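Side-chain contacts in 11R-lipoxygenase (Gersemia fruticosa, PDB 3VF1), which probably inserts molecular oxygen into polyunsaturated fatty acids at a non-heme iron, as the lipoxygenase family does, in a calcium-dependent manner: residues A[393-398]-A[470-475]; A[266-271]-A[572-577]. All coordinates share one frame; numbering follows the deposited sequence.

Contact 1: A[393-398]-A[470-475]; sequences LLRCHL and FDSYDL. With FE2 (Fe (II) ion), chain E.
Arg395 and Tyr473 interlock through both backbone and side chain, an instance of one residue tying an iron-binding helix to a loop in two ways. The phenol OH of Tyr473 donates to the carbonyl O of Arg395 at 2.8 Å. It approaches well to one side of the C=O direction, at an angle of 109°, while that oxygen sits at the edge of the ring. The same ring offers a face to the guanidinium, and the two flat groups form an off-centre cation-pi stack, Arg395 CZ lying 4.3 Å from the centroid of the Tyr473 ring with the planes 27° apart. Arg395 gets there because its chain bends at chi3 (63°), folding the charged end over the tyrosine, whose side chain runs past it in the opposite direction. This is the tight, buried half of the contact. The other side is more open to solvent, with Ser472 partly exposed: it meets the end of the guanidinium, where NH1 and NH2 of Arg395 both donate to Ser472 OG, each at 3.1 Å, close to the guanidinium plane. That hydroxyl also bonds Thr469 O, and Arg395 NH1 bonds His464. Replacing Arg395 by a leucine would probably leave the Ser472 hydroxyl without its two donors and the Tyr473 ring face without its cation. Two residues along, His397 NE2 binds the iron at 2.2 Å from a wider, pi-type turn closed by Leu398 N to Leu393 O, a feature known from the iron-bearing helix of other lipoxygenases. In the fold, long helix 369-410 thus meets the 3-10 turn leading into helix 475-481, with Tyr473 also touching Thr570 of helix 557-579 and Met399 of helix 369-410.

Contact 2: A[266-271]-A[572-577]; sequences NPEVIR and SCQHAA. With FE2 (Fe (II) ion), chain E.
Glu268 and Gln574 reach for each other across this contact from a loop and a helix, and they illustrate how two long polar side chains can approach each other through one atom apiece yet be oriented by third parties. Their chains run at a slant to one another, while the carboxylate and the amide are turned nearly alike, their planes 23° apart. OE2 of Glu268 stands 3.3 Å from NE2 of Gln574, and no other pair of residues comes as close between the two segments. Gln574 leaves its helix with CG anti to the backbone N (chi1 -174°) and then bends at chi2 (64°), which carries the amide out toward the loop; Glu268 comes the other way with its chain extended beyond CG. Both groups have other partners. Gln574 OE1 bonds the hydroxyl of Tyr492, which probably limits the rotation of the amide and leaves NE2 on the glutamate side. Glu268 OE2 also faces Arg395 NE of helix 369-410, and Glu268 OE1 pairs with Thr391 OG1, which, with Arg395, is likely to set the turn of the carboxylate. Asn266 OD1 shares that threonine hydroxyl and also takes a weak bond from the backbone N of Glu268, at 3.5 Å. Beside Gln574, His575 sends its ring another way and binds the iron through NE2 at 2.2 Å. Glutamine and metal ligand, neighbours in sequence, thus serve different sides of one helix. In the wider fold, the loop leading from helix 254-263 into strand 271-272 lies against helix 369-410 through Asn266 and Val269, and helix 491-514 supplies Tyr492, which touches both Pro267 and Ala577, so that it spans the two segments; helix 557-579 carries Gln574 among them.

Overall arrangement
The two contacts, with centres about 10 Å apart, are joined by a salt bridge, by packing and by a shared metal. The charge of Arg395 in contact 1 has a mate in contact 2: its NE forms a salt bridge with Glu268 OE2 at 3.4 Å. Helices 369-410 and 557-579 pack directly as well, with Cys396 SG 3.8 Å from Gln574 CG. At the iron the contacts converge, His397 NE2 and His575 NE2 lying 3.3 Å apart as ligands; His392, Asn579, the C-terminal oxygen of Ile698 and a water 2.4 Å from the iron complete the site. The polar network joins the two iron-binding helices to loop 266-271, the Arg395 side chain about 7 Å and the Glu268 side chain about 8 Å from that of His392.

Contact 1: A[393-398]-A[470-475]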
loop_
_atom_site.group_PDB
_atom_site.type_symbol
_atom_site.label_atom_id
_atom_site.label_comp_id
_atom_site.label_asym_id
_atom_site.label_seq_id
_atom_site.Cartn_x
_atom_site.Cartn_y
_atom_site.Cartn_z
ATOM N N LEU A 393 -4.794 0.879 6.228
ATOM C CA LEU A 393 -5.261 2.149 5.676
ATOM C C LEU A 393 -4.338 3.321 6.013
ATOM O O LEU A 393 -3.840 3.995 5.115
ATOM C CB LEU A 393 -6.692 2.441 6.135
ATOM C CG LEU A 393 -7.750 1.519 5.519
ATOM C CD1 LEU A 393 -9.130 1.803 6.097
ATOM C CD2 LEU A 393 -7.772 1.661 4.004
ATOM N N LEU A 394 -4.102 3.566 7.296
ATOM C CA LEU A 394 -3.284 4.708 7.695
ATOM C C LEU A 394 -1.830 4.570 7.251
ATOM O O LEU A 394 -1.326 5.391 6.483
ATOM C CB LEU A 394 -3.327 4.911 9.210
ATOM C CG LEU A 394 -2.398 6.022 9.710
ATOM C CD1 LEU A 394 -2.768 7.357 9.075
ATOM C CD2 LEU A 394 -2.425 6.125 11.228
ATOM N N ARG A 395 -1.160 3.529 7.732
ATOM C CA ARG A 395 0.289 3.427 7.593
ATOM C C ARG A 395 0.760 3.064 6.183
ATOM O O ARG A 395 1.952 3.148 5.890
ATOM C CB ARG A 395 0.847 2.438 8.620
ATOM C CG ARG A 395 0.812 2.964 10.046
ATOM C CD ARG A 395 1.477 2.008 11.026
ATOM N NE ARG A 395 2.899 1.822 10.746
ATOM C CZ ARG A 395 3.860 2.664 11.120
ATOM N NH1 ARG A 395 3.567 3.774 11.787
ATOM N NH2 ARG A 395 5.123 2.400 10.818
ATOM N N CYS A 396 -0.162 2.661 5.315
ATOM C CA CYS A 396 0.181 2.405 3.917
ATOM C C CYS A 396 -0.505 3.402 2.987
ATOM O O CYS A 396 0.157 4.212 2.339
ATOM C CB CYS A 396 -0.184 0.975 3.503
ATOM S SG CYS A 396 0.854 -0.318 4.223
ATOM N N HIS A 397 -1.830 3.338 2.925
ATOM C CA HIS A 397 -2.587 4.172 1.997
ATOM C C HIS A 397 -2.397 5.667 2.267
ATOM O O HIS A 397 -1.909 6.398 1.405
ATOM C CB HIS A 397 -4.077 3.812 2.042
ATOM C CG HIS A 397 -4.417 2.552 1.308
ATOM N ND1 HIS A 397 -5.175 2.545 0.156
ATOM C CD2 HIS A 397 -4.100 1.259 1.557
ATOM C CE1 HIS A 397 -5.313 1.302 -0.270
ATOM N NE2 HIS A 397 -4.670 0.503 0.562
ATOM N N LEU A 398 -2.780 6.118 3.456
ATOM C CA LEU A 398 -2.804 7.548 3.756
ATOM C C LEU A 398 -1.413 8.158 3.948
ATOM O O LEU A 398 -1.168 9.286 3.527
ATOM C CB LEU A 398 -3.670 7.816 4.990
ATOM C CG LEU A 398 -5.129 7.363 4.875
ATOM C CD1 LEU A 398 -5.926 7.799 6.094
ATOM C CD2 LEU A 398 -5.771 7.894 3.601
ATOM N N PHE A 470 8.504 8.986 11.339
ATOM C CA PHE A 470 9.070 8.149 10.287
ATOM C C PHE A 470 10.130 7.180 10.809
ATOM O O PHE A 470 10.622 6.332 10.063
ATOM C CB PHE A 470 9.641 9.012 9.159
ATOM C CG PHE A 470 8.678 9.235 8.029
ATOM C CD1 PHE A 470 7.714 10.228 8.104
ATOM C CD2 PHE A 470 8.732 8.445 6.894
ATOM C CE1 PHE A 470 6.822 10.429 7.064
ATOM C CE2 PHE A 470 7.844 8.641 5.852
ATOM C CZ PHE A 470 6.888 9.635 5.937
ATOM N N ASP A 471 10.480 7.296 12.086
ATOM C CA ASP A 471 11.383 6.331 12.705
ATOM C C ASP A 471 10.751 4.942 12.692
ATOM O O ASP A 471 11.449 3.931 12.599
ATOM C CB ASP A 471 11.718 6.732 14.142
ATOM C CG ASP A 471 12.610 7.956 14.214
ATOM O OD1 ASP A 471 13.173 8.352 13.169
ATOM O OD2 ASP A 471 12.756 8.518 15.321
ATOM N N SER A 472 9.425 4.901 12.785
ATOM C CA SER A 472 8.700 3.636 12.790
ATOM C C SER A 472 8.638 3.022 11.393
ATOM O O SER A 472 8.121 1.918 11.218
ATOM C CB SER A 472 7.285 3.831 13.343
ATOM O OG SER A 472 6.505 4.655 12.493
ATOM N N TYR A 473 9.163 3.738 10.403
ATOM C CA TYR A 473 9.200 3.236 9.034
ATOM C C TYR A 473 10.573 2.683 8.668
ATOM O O TYR A 473 10.731 2.041 7.633
ATOM C CB TYR A 473 8.785 4.329 8.051
ATOM C CG TYR A 473 7.289 4.486 7.943
ATOM C CD1 TYR A 473 6.586 5.268 8.849
ATOM C CD2 TYR A 473 6.578 3.841 6.941
ATOM C CE1 TYR A 473 5.216 5.407 8.754
ATOM C CE2 TYR A 473 5.209 3.974 6.841
ATOM C CZ TYR A 473 4.536 4.758 7.747
ATOM O OH TYR A 473 3.174 4.888 7.643
ATOM N N ASP A 474 11.562 2.933 9.518
ATOM C CA ASP A 474 12.867 2.310 9.353
ATOM C C ASP A 474 12.751 0.853 9.778
ATOM O O ASP A 474 12.885 0.525 10.956
ATOM C CB ASP A 474 13.929 3.030 10.185
ATOM C CG ASP A 474 15.332 2.525 9.904
ATOM O OD1 ASP A 474 15.480 1.341 9.534
ATOM O OD2 ASP A 474 16.289 3.313 10.051
ATOM N N LEU A 475 12.488 -0.013 8.807
ATOM C CA LEU A 475 12.220 -1.422 9.074
ATOM C C LEU A 475 13.276 -2.043 9.980
ATOM O O LEU A 475 12.955 -2.625 11.015
ATOM C CB LEU A 475 12.161 -2.195 7.757
ATOM C CG LEU A 475 11.701 -3.649 7.852
ATOM C CD1 LEU A 475 10.238 -3.719 8.257
ATOM C CD2 LEU A 475 11.934 -4.364 6.531
HETATM FE FE FE2 E . -4.800 -1.610 0.147
HETATM O O HOH W 1 -6.891 -2.594 -0.259
#

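Contact 2: A[266-271]-A[572-577]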
loop_
_atom_site.group_PDB
_atom_site.type_symbol
_atom_site.label_atom_id
_atom_site.label_comp_id
_atom_site.label_asym_id
_atom_site.label_seq_id
_atom_site.Cartn_x
_atom_site.Cartn_y
_atom_site.Cartn_z
ATOM N N ASN A 266 -0.783 -8.750 10.051
ATOM C CA ASN A 266 -0.425 -7.651 10.941
ATOM C C ASN A 266 0.700 -8.019 11.904
ATOM O O ASN A 266 0.445 -8.389 13.051
ATOM C CB ASN A 266 -1.652 -7.204 11.731
ATOM C CG ASN A 266 -1.364 -6.024 12.635
ATOM O OD1 ASN A 266 -0.368 -5.319 12.456
ATOM N ND2 ASN A 266 -2.235 -5.796 13.610
ATOM N N PRO A 267 1.955 -7.916 11.438
ATOM C CA PRO A 267 3.142 -8.236 12.236
ATOM C C PRO A 267 3.766 -7.002 12.888
ATOM O O PRO A 267 4.980 -6.974 13.088
ATOM C CB PRO A 267 4.093 -8.808 11.189
ATOM C CG PRO A 267 3.778 -8.011 9.955
ATOM C CD PRO A 267 2.306 -7.649 10.031
ATOM N N GLU A 268 2.950 -6.007 13.224
ATOM C CA GLU A 268 3.463 -4.727 13.705
ATOM C C GLU A 268 3.343 -4.523 15.215
ATOM O O GLU A 268 3.817 -3.516 15.739
ATOM C CB GLU A 268 2.733 -3.579 13.004
ATOM C CG GLU A 268 3.134 -3.368 11.555
ATOM C CD GLU A 268 2.622 -2.048 11.004
ATOM O OE1 GLU A 268 1.598 -1.543 11.521
ATOM O OE2 GLU A 268 3.247 -1.509 10.065
ATOM N N VAL A 269 2.716 -5.462 15.915
ATOM C CA VAL A 269 2.356 -5.232 17.311
ATOM C C VAL A 269 3.232 -5.981 18.314
ATOM O O VAL A 269 3.717 -5.391 19.278
ATOM C CB VAL A 269 0.882 -5.594 17.568
ATOM C CG1 VAL A 269 0.504 -5.283 19.008
ATOM C CG2 VAL A 269 -0.021 -4.836 16.606
ATOM N N ILE A 270 3.432 -7.276 18.097
ATOM C CA ILE A 270 4.151 -8.095 19.066
ATOM C C ILE A 270 5.574 -7.589 19.276
ATOM O O ILE A 270 6.226 -7.133 18.337
ATOM C CB ILE A 270 4.192 -9.575 18.643
ATOM C CG1 ILE A 270 4.728 -10.435 19.789
ATOM C CG2 ILE A 270 5.046 -9.753 17.394
ATOM C CD1 ILE A 270 4.467 -11.917 19.612
ATOM N N ARG A 271 6.051 -7.669 20.514
ATOM C CA ARG A 271 7.407 -7.241 20.837
ATOM C C ARG A 271 7.920 -7.925 22.097
ATOM O O ARG A 271 7.138 -8.361 22.941
ATOM C CB ARG A 271 7.456 -5.726 21.025
ATOM C CG ARG A 271 6.722 -5.222 22.254
ATOM C CD ARG A 271 6.785 -3.712 22.333
ATOM N NE ARG A 271 8.166 -3.237 22.293
ATOM C CZ ARG A 271 8.546 -2.052 21.823
ATOM N NH1 ARG A 271 7.654 -1.197 21.339
ATOM N NH2 ARG A 271 9.831 -1.722 21.831
ATOM N N SER A 572 5.068 -0.897 -2.166
ATOM C CA SER A 572 5.108 -2.206 -2.808
ATOM C C SER A 572 5.001 -3.355 -1.804
ATOM O O SER A 572 3.963 -4.013 -1.717
ATOM C CB SER A 572 6.380 -2.353 -3.651
ATOM O OG SER A 572 7.549 -2.214 -2.862
ATOM N N CYS A 573 6.070 -3.586 -1.049
ATOM C CA CYS A 573 6.162 -4.759 -0.182
ATOM C C CYS A 573 5.214 -4.698 1.016
ATOM O O CYS A 573 4.380 -5.586 1.197
ATOM C CB CYS A 573 7.601 -4.937 0.304
ATOM S SG CYS A 573 8.775 -5.286 -1.013
ATOM N N GLN A 574 5.346 -3.658 1.833
ATOM C CA GLN A 574 4.553 -3.553 3.051
ATOM C C GLN A 574 3.066 -3.681 2.745
ATOM O O GLN A 574 2.365 -4.468 3.377
ATOM C CB GLN A 574 4.822 -2.229 3.765
ATOM C CG GLN A 574 4.138 -2.108 5.122
ATOM C CD GLN A 574 4.647 -3.120 6.136
ATOM O OE1 GLN A 574 5.538 -3.918 5.845
ATOM N NE2 GLN A 574 4.079 -3.090 7.334
ATOM N N HIS A 575 2.586 -2.909 1.775
ATOM C CA HIS A 575 1.176 -2.961 1.411
ATOM C C HIS A 575 0.778 -4.371 0.996
ATOM O O HIS A 575 -0.285 -4.858 1.369
ATOM C CB HIS A 575 0.859 -1.986 0.279
ATOM C CG HIS A 575 -0.566 -2.046 -0.174
ATOM N ND1 HIS A 575 -0.950 -2.670 -1.343
ATOM C CD2 HIS A 575 -1.703 -1.579 0.393
ATOM C CE1 HIS A 575 -2.259 -2.574 -1.480
ATOM N NE2 HIS A 575 -2.742 -1.916 -0.440
ATOM N N ALA A 576 1.638 -5.026 0.223
ATOM C CA ALA A 576 1.355 -6.373 -0.252
ATOM C C ALA A 576 1.222 -7.345 0.913
ATOM O O ALA A 576 0.337 -8.201 0.924
ATOM C CB ALA A 576 2.448 -6.842 -1.203
ATOM N N ALA A 577 2.105 -7.205 1.896
ATOM C CA ALA A 577 2.155 -8.130 3.022
ATOM C C ALA A 577 0.904 -8.039 3.890
ATOM O O ALA A 577 0.414 -9.048 4.393
ATOM C CB ALA A 577 3.399 -7.869 3.860
HETATM FE FE FE2 E . -4.800 -1.610 0.147
HETATM O O HOH W 1 -6.891 -2.594 -0.259
#